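Local structure of porin (Acinetobacter baumannii AB307-0294, 5DL7) at residues Arg34-Asp39 with Thr44-Trp49; Phe307-Tyr312 with Ala406-Leu411; Thr112-Phe117 with Glu121-Asp126; Pro132-Ser137 with Gln144-Ile149. The protein probably acts as a porin of the OprD family, a beta-barrel through which small solutes, perhaps vanillate among them, cross the outer membrane. One frame throughout, in Å; residues are numbered along the deposited sequence.

Overall arrangement
All four contacts belong to the same porin barrel, yet they differ sharply in burial. Contacts 2 and 4 are buried, their centres about 13 and 10 Å from the centre of the chain: contact 2 sets a loop serine and methionine against a charged pair of the wall, while contact 4 joins two limbs of one loop through serines, a glutamine and an Ile-Tyr contact. Contacts 1 and 3 are partly buried hairpins about 42 Å apart, centre to centre: one is closed by calcium, the other by regular strand bonds with apolar groups on the surface. Contacts 1 and 2 meet where Arg34 reaches Glu408, contacts 3 and 4 where Arg147 pairs with Asp126 beside a shared detergent molecule.

Contact 1 of 4, residues Arg34-Asp39 with Thr44-Trp49; sequences RDYKKD and TAARDW. With CA (calcium ion), chain D; C8E ((hydroxyethyloxy)tri(ethyloxy)octane), chain K.
Asp35, Tyr36 and Asp39 share one calcium ion with Thr44, so the metal ties together the two sides of the loop that ends the strand pair. Asp35 OD1 binds it at 2.2 Å and Asp39 OD1 at 2.3 Å, while the backbone oxygen of Tyr36 and one water supply neutral ligands. Thr44 gives two oxygens, its carbonyl O and its OG1. The hydroxyl is swung to the side of its own carbonyl carbon (chi1 -164°), which lets this residue chelate. The close approach of these oxygens is tolerated because they converge on a cation, and two aspartates supply charge to match it.

Backbone bonds continue the junction. Arg34 N donates to Ala46 O at 2.7 Å and Ala46 N returns a bond to Arg34 O, making an antiparallel hydrogen-bonded pair; a weak bond follows from Tyr36 N to Thr44 O.

Packing is carried by the Tyr36 ring, which lies slanted along the backbone of Ala45 and Ala46, with CD2 3.5 Å from Ala45 N. At its far end Tyr36 OH reaches Ala46 CB at 3.5 Å, and small alanines leave the ring space to lie so close to the chain.

Charge plays a looser part: Arg47 NH2 stays 4.1 Å from Asp35 OD2, beyond a salt bridge; the guanidinium has its salt bridge with Asp33 instead, and Arg34 likewise extends away to Glu408. Together these features make a calcium-bound loop closing the hairpin of strands 22-36 and 46-58 in an outer-membrane porin barrel.

Contact 2 of 4, residues Phe307-Tyr312 with Ala406-Leu411; sequences FMSSDY and ANETRL. With C8E ((hydroxyethyloxy)tri(ethyloxy)octane), chain K.
A long loop folded into the barrel, a feature of OprD-family porins, meets the wall here, where Ser309 and Met308 of the loop touch Glu408 and Arg410 of strand 406-418. Ser309 OG donates to Glu408 OE1 at 2.9 Å, approaching from above the carboxylate plane, 51° out of it. The other carboxylate oxygen is gripped within the strand: Arg410 reaches it side-on, and both NE and NH2 bond Glu408 OE2, which lies almost in the guanidinium plane, 2.8 Å from Arg410 NH2. With OE1 also paired to Arg34, the buried carboxylate is held at both oxygens, and the arginines would probably favour its charged form.

Met308 covers this polar pair with carbon. Its CG sits over the centre of one guanidinium face of Arg410, and a bend at chi3 (60°) brings CE back to 4.0 Å from Glu408 CG. A flexible, unbranched thioether suits such an uneven surface. Met308 O also meets Arg34 in a weak hydrogen bond.

Strand 406-418 runs between strands 22-36 and 384-395. The loop also reaches past it: Ser309 OG bonds Ser391 on strand 384-395, and Met308 N bonds Glu369 on strand 363-375.

Contact 3 of 4, residues Thr112-Phe117 with Glu121-Asp126; sequences TGKAKF and ELFVGD. With C8E ((hydroxyethyloxy)tri(ethyloxy)octane), chain J.
Glu121 stands opposite Lys116, and the two meet through their methylene groups, Glu121 CG lying 3.7 Å from Lys116 CD. The charged ends do not touch; the carboxylate of Glu121 instead bonds Tyr61. Leu122 pairs with Ala115 through two backbone hydrogen bonds, with Leu122 N 2.9 Å from Ala115 O. Phe123 turns to the other face beside Lys114, whose CB approaches ring atom CD2 at 3.7 Å. With CG wedged between N and C (chi1 64°), the lysine chain runs along the ring and carries NZ on to Asp71. Thr112 CG2 meets the same ring at its edge.

Val124 pairs with Gly113 as Leu122 does with Ala115. These four positions share a face, where Leu122 and Val124 give it its apolar bulk; Val124 CG1 lies 4.0 Å from detergent atom C13. At Gly125 the strand turns a corner with backbone angles (phi 131°, psi -133°) that suit glycine, and Gly125 CA lies 3.5 Å from detergent atom O18. Asp126 O then accepts a short bond from Thr112 OG1, 2.6 Å, fastening the chain beyond the corner. This is a tightly connected beta hairpin of a transmembrane barrel, with an apolar surface touched by detergent.

Contact 4 of 4, residues Pro132-Ser137 with Gln144-Ile149; sequences PTIFSS and QTYRGI. With C8E ((hydroxyethyloxy)tri(ethyloxy)octane), chain J.
Ser136 and Gln144 bring together the two limbs of a loop that folds toward the middle of the barrel, between strands 126-131 and 145-147. By strand order this is the third external loop, which in OprD-family porins narrows the channel.

Hydrogen bonds dominate. Ser136 OG donates to Gln144 O at 2.7 Å, lying in the carbonyl plane on a lone pair. The small serine suits this place because its hydroxyl is near enough to the backbone to join one limb directly to the carbonyl of the other. Gln144 answers from its side chain: with CG turned away from N (chi1 -172°) and the chain extended, OE1 takes the backbone N-H of Ser137 at 3.1 Å. The approach to the amide oxygen is from above its plane, although the N-H itself points well at it. Gln144 N completes the set, bonding Ser137 O at 3.3 Å. One residue thus uses its N, O and side-chain amide against two serines, while NE2 is left to bond Gln171 and Ser137 OG turns to Glu300.

The apolar part pairs Ile134 with Tyr146, which come from opposite directions, and Leu296 of another loop touches both. With CG1 anti to the backbone N and the chain extended (chi2 170°), Ile134 carries CD1 out over the Tyr146 ring: CD1 stands 3.7 Å from the ring centroid, only 3° off the normal, a CH-pi contact.

Contact 1 of 4, residues Arg34-Asp39 with Thr44-Trp49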
# COMPACT_ATOMS: atom_id res chain seq x y z
N ARG A 34 6.16 -13.95 -9.03
CA ARG A 34 7.46 -13.44 -8.61
C ARG A 34 8.42 -14.70 -8.81
O ARG A 34 8.46 -15.62 -8.04
CB ARG A 34 7.40 -13.00 -7.19
CG ARG A 34 8.73 -12.55 -6.59
CD ARG A 34 8.69 -12.10 -5.19
NE ARG A 34 7.96 -10.79 -5.12
CZ ARG A 34 7.34 -10.31 -4.07
NH1 ARG A 34 7.43 -10.86 -2.88
NH2 ARG A 34 6.83 -9.06 -4.09
N ASP A 35 9.13 -14.67 -9.91
CA ASP A 35 9.94 -15.85 -10.32
C ASP A 35 11.29 -15.60 -9.83
O ASP A 35 12.14 -14.85 -10.37
CB ASP A 35 9.89 -15.97 -11.80
CG ASP A 35 10.60 -17.24 -12.26
OD1 ASP A 35 11.44 -17.77 -11.52
OD2 ASP A 35 10.21 -17.56 -13.42
N TYR A 36 11.62 -16.33 -8.75
CA TYR A 36 12.93 -16.24 -8.10
C TYR A 36 14.03 -16.63 -9.00
O TYR A 36 13.95 -17.67 -9.70
CB TYR A 36 12.97 -17.12 -6.86
CG TYR A 36 11.89 -16.92 -5.93
CD1 TYR A 36 11.63 -15.70 -5.33
CD2 TYR A 36 11.01 -18.03 -5.58
CE1 TYR A 36 10.62 -15.51 -4.36
CE2 TYR A 36 10.01 -17.87 -4.68
CZ TYR A 36 9.78 -16.57 -4.06
OH TYR A 36 8.78 -16.52 -3.16
N LYS A 37 15.13 -15.87 -9.03
CA LYS A 37 16.30 -16.20 -9.85
C LYS A 37 17.04 -17.46 -9.39
O LYS A 37 17.50 -18.20 -10.29
CB LYS A 37 17.24 -15.04 -10.04
CG LYS A 37 16.43 -13.96 -10.79
CD LYS A 37 17.12 -12.99 -11.78
CE LYS A 37 17.69 -11.74 -11.14
NZ LYS A 37 18.94 -11.46 -12.02
N LYS A 38 17.16 -17.69 -8.09
CA LYS A 38 17.97 -18.75 -7.52
C LYS A 38 17.13 -19.81 -6.85
O LYS A 38 17.67 -20.53 -6.03
CB LYS A 38 18.94 -18.14 -6.55
CG LYS A 38 19.99 -17.26 -7.30
CD LYS A 38 21.08 -16.79 -6.34
CE LYS A 38 20.58 -15.73 -5.26
NZ LYS A 38 21.23 -15.77 -3.85
N ASP A 39 15.80 -19.88 -7.08
CA ASP A 39 14.92 -21.01 -6.62
C ASP A 39 15.24 -21.47 -5.21
O ASP A 39 15.70 -22.60 -5.02
CB ASP A 39 14.95 -22.19 -7.61
CG ASP A 39 14.46 -21.77 -8.99
OD1 ASP A 39 13.84 -20.61 -9.09
OD2 ASP A 39 14.60 -22.62 -9.92
N THR A 44 10.11 -22.45 -6.99
CA THR A 44 10.69 -21.73 -8.12
C THR A 44 10.19 -20.32 -8.32
O THR A 44 10.86 -19.54 -9.02
CB THR A 44 10.55 -22.43 -9.40
OG1 THR A 44 11.52 -21.78 -10.33
CG2 THR A 44 9.20 -22.49 -9.86
N ALA A 45 9.06 -20.04 -7.69
CA ALA A 45 8.36 -18.75 -7.87
C ALA A 45 7.25 -18.68 -6.83
O ALA A 45 6.88 -19.74 -6.26
CB ALA A 45 7.76 -18.65 -9.28
N ALA A 46 6.86 -17.44 -6.48
CA ALA A 46 5.59 -17.17 -5.76
C ALA A 46 4.59 -16.85 -6.85
O ALA A 46 4.86 -15.94 -7.69
CB ALA A 46 5.69 -16.00 -4.82
N ARG A 47 3.43 -17.53 -6.90
CA ARG A 47 2.59 -17.38 -8.09
C ARG A 47 1.16 -17.71 -7.73
O ARG A 47 0.94 -18.62 -6.95
CB ARG A 47 2.98 -18.35 -9.20
CG ARG A 47 2.38 -18.21 -10.58
CD ARG A 47 2.98 -19.20 -11.61
NE ARG A 47 4.33 -18.83 -11.84
CZ ARG A 47 5.24 -19.50 -12.63
NH1 ARG A 47 4.92 -20.65 -13.13
NH2 ARG A 47 6.46 -19.06 -12.76
N ASP A 48 0.23 -16.96 -8.33
CA ASP A 48 -1.21 -17.34 -8.23
C ASP A 48 -1.94 -16.57 -9.35
O ASP A 48 -1.47 -15.61 -9.92
CB ASP A 48 -1.86 -16.96 -6.88
CG ASP A 48 -1.65 -17.90 -5.77
OD1 ASP A 48 -2.02 -19.09 -5.82
OD2 ASP A 48 -1.03 -17.44 -4.66
N TRP A 49 -3.13 -17.10 -9.67
CA TRP A 49 -3.97 -16.47 -10.63
C TRP A 49 -5.40 -16.53 -10.01
O TRP A 49 -5.92 -17.61 -9.68
CB TRP A 49 -3.96 -17.15 -11.93
CG TRP A 49 -4.70 -16.43 -13.02
CD1 TRP A 49 -5.09 -15.10 -13.08
CD2 TRP A 49 -5.24 -17.04 -14.20
NE1 TRP A 49 -5.77 -14.85 -14.22
CE2 TRP A 49 -5.95 -16.03 -14.90
CE3 TRP A 49 -5.27 -18.37 -14.69
CZ2 TRP A 49 -6.57 -16.26 -16.13
CZ3 TRP A 49 -5.98 -18.64 -15.82
CH2 TRP A 49 -6.64 -17.60 -16.55
CA CA D . 12.63 -19.42 -10.65
O12 C8E K . -1.03 -19.64 -15.29
C13 C8E K . -2.04 -19.01 -16.04
C14 C8E K . -1.81 -17.50 -16.05
O15 C8E K . -2.66 -16.85 -17.00
C16 C8E K . -2.34 -15.46 -17.26
C17 C8E K . -3.69 -14.79 -17.33
O18 C8E K . -3.67 -13.41 -17.69
C19 C8E K . -4.66 -12.67 -16.96
C20 C8E K . -4.48 -11.16 -16.99
O21 C8E K . -4.89 -10.54 -15.71
O HOH W 1 13.84 -18.77 -12.47

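Contact 2 of 4, residues Phe307-Tyr312 with Ala406-Leu411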
# COMPACT_ATOMS: atom_id res chain seq x y z
N PHE A 307 8.09 0.22 -4.35
CA PHE A 307 8.52 -0.78 -5.40
C PHE A 307 7.98 -2.19 -5.19
O PHE A 307 7.56 -2.50 -4.00
CB PHE A 307 10.05 -0.77 -5.37
CG PHE A 307 10.64 0.30 -6.30
CD1 PHE A 307 10.52 1.64 -6.02
CD2 PHE A 307 11.25 -0.03 -7.47
CE1 PHE A 307 11.11 2.62 -6.84
CE2 PHE A 307 11.79 0.94 -8.34
CZ PHE A 307 11.70 2.28 -8.03
N MET A 308 7.90 -2.97 -6.19
CA MET A 308 7.22 -4.23 -6.29
C MET A 308 7.88 -5.31 -5.41
O MET A 308 7.16 -6.11 -4.75
CB MET A 308 7.06 -4.69 -7.70
CG MET A 308 6.12 -3.73 -8.43
SD MET A 308 6.28 -4.05 -10.28
CE MET A 308 5.81 -5.74 -10.44
N SER A 309 9.21 -5.38 -5.43
CA SER A 309 9.89 -6.64 -5.09
C SER A 309 10.67 -6.52 -3.74
O SER A 309 11.30 -7.52 -3.38
CB SER A 309 10.86 -7.10 -6.17
OG SER A 309 10.12 -7.25 -7.38
N SER A 310 10.67 -5.34 -3.10
CA SER A 310 11.30 -5.14 -1.79
C SER A 310 10.70 -3.90 -1.20
O SER A 310 10.22 -3.02 -1.93
CB SER A 310 12.83 -4.88 -1.95
OG SER A 310 13.52 -4.49 -0.73
N ASP A 311 10.88 -3.72 0.10
CA ASP A 311 10.48 -2.52 0.80
C ASP A 311 11.49 -1.40 0.80
O ASP A 311 11.07 -0.26 1.16
CB ASP A 311 9.88 -2.81 2.15
CG ASP A 311 10.78 -3.14 3.18
OD1 ASP A 311 12.06 -3.06 3.10
OD2 ASP A 311 10.34 -3.02 4.33
N TYR A 312 12.74 -1.67 0.48
CA TYR A 312 13.82 -0.62 0.43
C TYR A 312 13.93 0.17 1.72
O TYR A 312 14.49 1.25 1.72
CB TYR A 312 13.66 0.28 -0.81
CG TYR A 312 14.10 -0.35 -2.09
CD1 TYR A 312 13.23 -1.08 -2.80
CD2 TYR A 312 15.30 -0.12 -2.60
CE1 TYR A 312 13.61 -1.74 -3.99
CE2 TYR A 312 15.74 -0.70 -3.76
CZ TYR A 312 14.89 -1.50 -4.47
OH TYR A 312 15.28 -2.18 -5.62
N ALA A 406 14.53 -11.72 -8.25
CA ALA A 406 13.37 -12.24 -8.91
C ALA A 406 13.08 -11.43 -10.14
O ALA A 406 13.37 -10.22 -10.21
CB ALA A 406 12.18 -12.27 -7.96
N ASN A 407 12.37 -12.02 -11.05
CA ASN A 407 11.71 -11.30 -12.12
C ASN A 407 10.19 -11.46 -11.86
O ASN A 407 9.63 -12.59 -11.82
CB ASN A 407 12.02 -11.93 -13.45
CG ASN A 407 13.47 -11.73 -13.86
OD1 ASN A 407 14.06 -10.74 -13.64
ND2 ASN A 407 13.98 -12.66 -14.51
N GLU A 408 9.57 -10.30 -11.56
CA GLU A 408 8.20 -10.29 -11.01
C GLU A 408 7.28 -9.69 -12.09
O GLU A 408 7.65 -8.64 -12.71
CB GLU A 408 8.16 -9.50 -9.73
CG GLU A 408 6.80 -9.34 -9.13
CD GLU A 408 6.75 -8.73 -7.70
OE1 GLU A 408 7.77 -8.82 -7.01
OE2 GLU A 408 5.64 -8.26 -7.35
N THR A 409 6.13 -10.31 -12.34
CA THR A 409 5.17 -9.83 -13.28
C THR A 409 3.80 -9.75 -12.50
O THR A 409 3.50 -10.61 -11.69
CB THR A 409 4.95 -10.91 -14.38
OG1 THR A 409 6.17 -11.03 -15.10
CG2 THR A 409 3.87 -10.47 -15.25
N ARG A 410 3.07 -8.67 -12.64
CA ARG A 410 1.70 -8.59 -12.14
C ARG A 410 0.85 -8.13 -13.34
O ARG A 410 1.15 -7.18 -14.01
CB ARG A 410 1.50 -7.52 -11.01
CG ARG A 410 2.34 -7.80 -9.79
CD ARG A 410 2.16 -6.70 -8.67
NE ARG A 410 3.17 -6.95 -7.64
CZ ARG A 410 3.25 -6.24 -6.53
NH1 ARG A 410 2.38 -5.30 -6.28
NH2 ARG A 410 4.28 -6.38 -5.78
N LEU A 411 -0.24 -8.85 -13.62
CA LEU A 411 -1.20 -8.50 -14.66
C LEU A 411 -2.58 -8.34 -14.03
O LEU A 411 -2.97 -9.17 -13.22
CB LEU A 411 -1.25 -9.59 -15.70
CG LEU A 411 0.10 -9.96 -16.38
CD1 LEU A 411 -0.09 -11.21 -17.33
CD2 LEU A 411 0.78 -8.79 -17.08
O12 C8E K . -1.03 -19.64 -15.29
C13 C8E K . -2.04 -19.01 -16.04
C14 C8E K . -1.81 -17.50 -16.05
O15 C8E K . -2.66 -16.85 -17.00
C16 C8E K . -2.34 -15.46 -17.26
C17 C8E K . -3.69 -14.79 -17.33
O18 C8E K . -3.67 -13.41 -17.69
C19 C8E K . -4.66 -12.67 -16.96
C20 C8E K . -4.48 -11.16 -16.99
O21 C8E K . -4.89 -10.54 -15.71

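Contact 3 of 4, residues Thr112-Phe117 with Glu121-Asp126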
# COMPACT_ATOMS: atom_id res chain seq x y z
N THR A 112 -19.81 -1.09 8.60
CA THR A 112 -19.40 0.05 9.43
C THR A 112 -20.62 0.86 9.73
O THR A 112 -21.48 1.06 8.86
CB THR A 112 -18.46 1.02 8.68
OG1 THR A 112 -17.52 0.34 7.88
CG2 THR A 112 -17.69 1.93 9.66
N GLY A 113 -20.87 1.22 10.97
CA GLY A 113 -21.92 2.10 11.26
C GLY A 113 -21.24 3.50 11.41
O GLY A 113 -20.11 3.61 11.82
N LYS A 114 -22.02 4.54 11.06
CA LYS A 114 -21.48 5.92 11.09
C LYS A 114 -22.49 6.87 11.54
O LYS A 114 -23.71 6.74 11.41
CB LYS A 114 -20.87 6.26 9.71
CG LYS A 114 -21.83 6.28 8.62
CD LYS A 114 -21.09 6.43 7.26
CE LYS A 114 -22.26 6.71 6.30
NZ LYS A 114 -21.63 6.67 4.95
N ALA A 115 -21.98 7.93 12.21
CA ALA A 115 -22.77 9.01 12.72
C ALA A 115 -22.09 10.38 12.46
O ALA A 115 -20.88 10.45 12.52
CB ALA A 115 -22.94 8.89 14.23
N LYS A 116 -22.91 11.39 12.17
CA LYS A 116 -22.41 12.68 11.83
C LYS A 116 -23.13 13.79 12.59
O LYS A 116 -24.31 13.76 12.70
CB LYS A 116 -22.61 12.86 10.36
CG LYS A 116 -22.09 14.20 9.90
CD LYS A 116 -21.72 14.12 8.47
CE LYS A 116 -22.74 14.78 7.64
NZ LYS A 116 -21.88 15.41 6.62
N PHE A 117 -22.33 14.69 13.12
CA PHE A 117 -22.77 15.92 13.75
C PHE A 117 -21.98 17.07 13.14
O PHE A 117 -20.78 17.08 13.22
CB PHE A 117 -22.46 15.86 15.28
CG PHE A 117 -22.81 17.13 16.01
CD1 PHE A 117 -24.11 17.53 16.06
CD2 PHE A 117 -21.82 17.90 16.63
CE1 PHE A 117 -24.51 18.71 16.69
CE2 PHE A 117 -22.20 19.07 17.31
CZ PHE A 117 -23.52 19.49 17.29
N GLU A 121 -17.44 13.17 11.94
CA GLU A 121 -18.03 11.85 11.67
C GLU A 121 -17.33 10.76 12.48
O GLU A 121 -16.12 10.86 12.72
CB GLU A 121 -17.86 11.52 10.24
CG GLU A 121 -18.62 12.37 9.28
CD GLU A 121 -18.18 12.20 7.85
OE1 GLU A 121 -18.81 11.36 7.15
OE2 GLU A 121 -17.07 12.74 7.57
N LEU A 122 -18.12 9.84 13.03
CA LEU A 122 -17.62 8.76 13.85
C LEU A 122 -18.03 7.45 13.05
O LEU A 122 -19.16 7.32 12.63
CB LEU A 122 -18.29 8.82 15.19
CG LEU A 122 -17.91 7.67 16.18
CD1 LEU A 122 -16.47 7.77 16.46
CD2 LEU A 122 -18.75 7.69 17.46
N PHE A 123 -17.10 6.53 12.94
CA PHE A 123 -17.26 5.25 12.22
C PHE A 123 -16.85 4.12 13.16
O PHE A 123 -15.84 4.30 13.83
CB PHE A 123 -16.37 5.14 11.02
CG PHE A 123 -16.54 6.26 9.99
CD1 PHE A 123 -15.84 7.48 10.16
CD2 PHE A 123 -17.24 6.04 8.82
CE1 PHE A 123 -15.98 8.57 9.24
CE2 PHE A 123 -17.40 7.11 7.85
CZ PHE A 123 -16.76 8.36 8.10
N VAL A 124 -17.72 3.08 13.30
CA VAL A 124 -17.46 2.00 14.20
C VAL A 124 -17.63 0.72 13.38
O VAL A 124 -18.69 0.52 12.76
CB VAL A 124 -18.45 2.03 15.38
CG1 VAL A 124 -18.16 0.77 16.23
CG2 VAL A 124 -18.26 3.30 16.20
N GLY A 125 -16.64 -0.12 13.41
CA GLY A 125 -16.71 -1.43 12.72
C GLY A 125 -15.54 -1.69 11.90
O GLY A 125 -14.39 -1.54 12.32
N ASP A 126 -15.80 -2.12 10.66
CA ASP A 126 -14.79 -2.50 9.73
C ASP A 126 -14.29 -1.20 9.01
O ASP A 126 -15.17 -0.40 8.73
CB ASP A 126 -15.29 -3.47 8.71
CG ASP A 126 -15.59 -5.07 9.45
OD1 ASP A 126 -14.54 -5.87 9.91
OD2 ASP A 126 -16.84 -5.40 9.60
C10 C8E J . -13.30 -1.17 19.34
C11 C8E J . -13.90 -2.30 18.46
O12 C8E J . -15.25 -1.98 18.05
C13 C8E J . -15.75 -2.43 16.74
C14 C8E J . -16.08 -3.93 16.49
O15 C8E J . -16.76 -3.97 15.19
C16 C8E J . -17.35 -5.10 14.56
C17 C8E J . -18.06 -4.81 13.21
O18 C8E J . -19.02 -3.88 13.71
C19 C8E J . -19.88 -3.30 12.78
C20 C8E J . -20.61 -2.31 13.70
O21 C8E J . -21.75 -1.88 13.00

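Contact 4 of 4, residues Pro132-Ser137 with Gln144-Ile149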
# COMPACT_ATOMS: atom_id res chain seq x y z
N PRO A 132 -0.37 7.49 6.78
CA PRO A 132 1.00 6.94 6.77
C PRO A 132 1.41 6.06 7.91
O PRO A 132 2.28 5.23 7.81
CB PRO A 132 1.89 8.23 6.79
CG PRO A 132 0.95 9.31 6.45
CD PRO A 132 -0.49 8.95 6.73
N THR A 133 0.69 6.18 9.07
CA THR A 133 0.89 5.31 10.21
C THR A 133 0.06 3.98 10.14
O THR A 133 0.32 3.14 10.94
CB THR A 133 0.49 6.06 11.47
OG1 THR A 133 -0.75 6.67 11.29
CG2 THR A 133 1.64 7.15 11.73
N ILE A 134 -0.90 3.93 9.21
CA ILE A 134 -1.83 2.77 9.09
C ILE A 134 -2.48 2.92 7.73
O ILE A 134 -3.44 3.62 7.55
CB ILE A 134 -2.78 2.63 10.29
CG1 ILE A 134 -3.71 1.35 10.13
CG2 ILE A 134 -3.55 3.88 10.62
CD1 ILE A 134 -4.51 0.97 11.29
N PHE A 135 -1.93 2.16 6.80
CA PHE A 135 -2.42 2.26 5.44
C PHE A 135 -2.79 0.88 4.92
O PHE A 135 -1.98 -0.01 4.73
CB PHE A 135 -1.28 2.85 4.53
CG PHE A 135 -1.82 3.37 3.22
CD1 PHE A 135 -2.00 2.47 2.17
CD2 PHE A 135 -2.15 4.64 3.02
CE1 PHE A 135 -2.47 2.88 0.92
CE2 PHE A 135 -2.75 5.03 1.76
CZ PHE A 135 -2.89 4.13 0.78
N SER A 136 -4.11 0.72 4.70
CA SER A 136 -4.58 -0.60 4.21
C SER A 136 -3.89 -0.96 2.87
O SER A 136 -3.93 -0.21 1.90
CB SER A 136 -6.03 -0.48 3.91
OG SER A 136 -6.53 -1.49 2.98
N SER A 137 -3.31 -2.11 2.85
CA SER A 137 -2.72 -2.57 1.58
C SER A 137 -3.78 -2.82 0.50
O SER A 137 -4.69 -3.62 0.65
CB SER A 137 -1.93 -3.87 1.77
OG SER A 137 -1.40 -4.32 0.55
N GLN A 144 -6.74 -4.98 2.80
CA GLN A 144 -6.59 -5.13 4.26
C GLN A 144 -7.61 -4.29 4.96
O GLN A 144 -7.88 -3.14 4.56
CB GLN A 144 -5.18 -4.78 4.59
CG GLN A 144 -4.77 -5.02 5.96
CD GLN A 144 -3.38 -4.36 6.19
OE1 GLN A 144 -3.14 -3.24 5.68
NE2 GLN A 144 -2.57 -4.95 6.98
N THR A 145 -8.24 -4.87 6.03
CA THR A 145 -9.14 -4.08 6.80
C THR A 145 -8.79 -4.20 8.30
O THR A 145 -8.14 -5.10 8.72
CB THR A 145 -10.66 -4.33 6.59
OG1 THR A 145 -11.06 -5.61 7.07
CG2 THR A 145 -11.06 -4.19 5.06
N TYR A 146 -9.31 -3.24 9.04
CA TYR A 146 -9.12 -3.21 10.55
C TYR A 146 -10.46 -3.03 11.21
O TYR A 146 -11.38 -2.49 10.62
CB TYR A 146 -8.18 -2.04 10.94
CG TYR A 146 -6.79 -2.27 10.61
CD1 TYR A 146 -6.27 -1.97 9.38
CD2 TYR A 146 -5.91 -2.75 11.55
CE1 TYR A 146 -4.95 -2.20 9.02
CE2 TYR A 146 -4.58 -2.94 11.27
CZ TYR A 146 -4.06 -2.65 9.96
OH TYR A 146 -2.72 -2.85 9.76
N ARG A 147 -10.61 -3.48 12.47
CA ARG A 147 -11.81 -3.31 13.22
C ARG A 147 -11.58 -2.42 14.37
O ARG A 147 -10.58 -2.56 15.01
CB ARG A 147 -12.25 -4.71 13.81
CG ARG A 147 -13.60 -4.94 13.47
CD ARG A 147 -14.01 -6.43 13.79
NE ARG A 147 -14.60 -7.05 12.60
CZ ARG A 147 -15.05 -8.32 12.65
NH1 ARG A 147 -14.74 -9.04 13.74
NH2 ARG A 147 -15.66 -8.85 11.61
N GLY A 148 -12.42 -1.40 14.48
CA GLY A 148 -12.31 -0.41 15.58
C GLY A 148 -13.18 0.78 15.34
O GLY A 148 -14.33 0.67 14.84
N ILE A 149 -12.61 1.95 15.69
CA ILE A 149 -13.31 3.24 15.65
C ILE A 149 -12.37 4.21 14.90
O ILE A 149 -11.13 4.21 14.96
CB ILE A 149 -13.51 3.73 17.06
CG1 ILE A 149 -14.49 2.76 17.76
CG2 ILE A 149 -14.10 5.11 17.02
CD1 ILE A 149 -14.20 2.84 19.26
C10 C8E J . -13.30 -1.17 19.34
C11 C8E J . -13.90 -2.30 18.46
O12 C8E J . -15.25 -1.98 18.05
C13 C8E J . -15.75 -2.43 16.74
C14 C8E J . -16.08 -3.93 16.49
O15 C8E J . -16.76 -3.97 15.19
C16 C8E J . -17.35 -5.10 14.56
C17 C8E J . -18.06 -4.81 13.21
O18 C8E J . -19.02 -3.88 13.71
C19 C8E J . -19.88 -3.30 12.78
C20 C8E J . -20.61 -2.31 13.70
O21 C8E J . -21.75 -1.88 13.00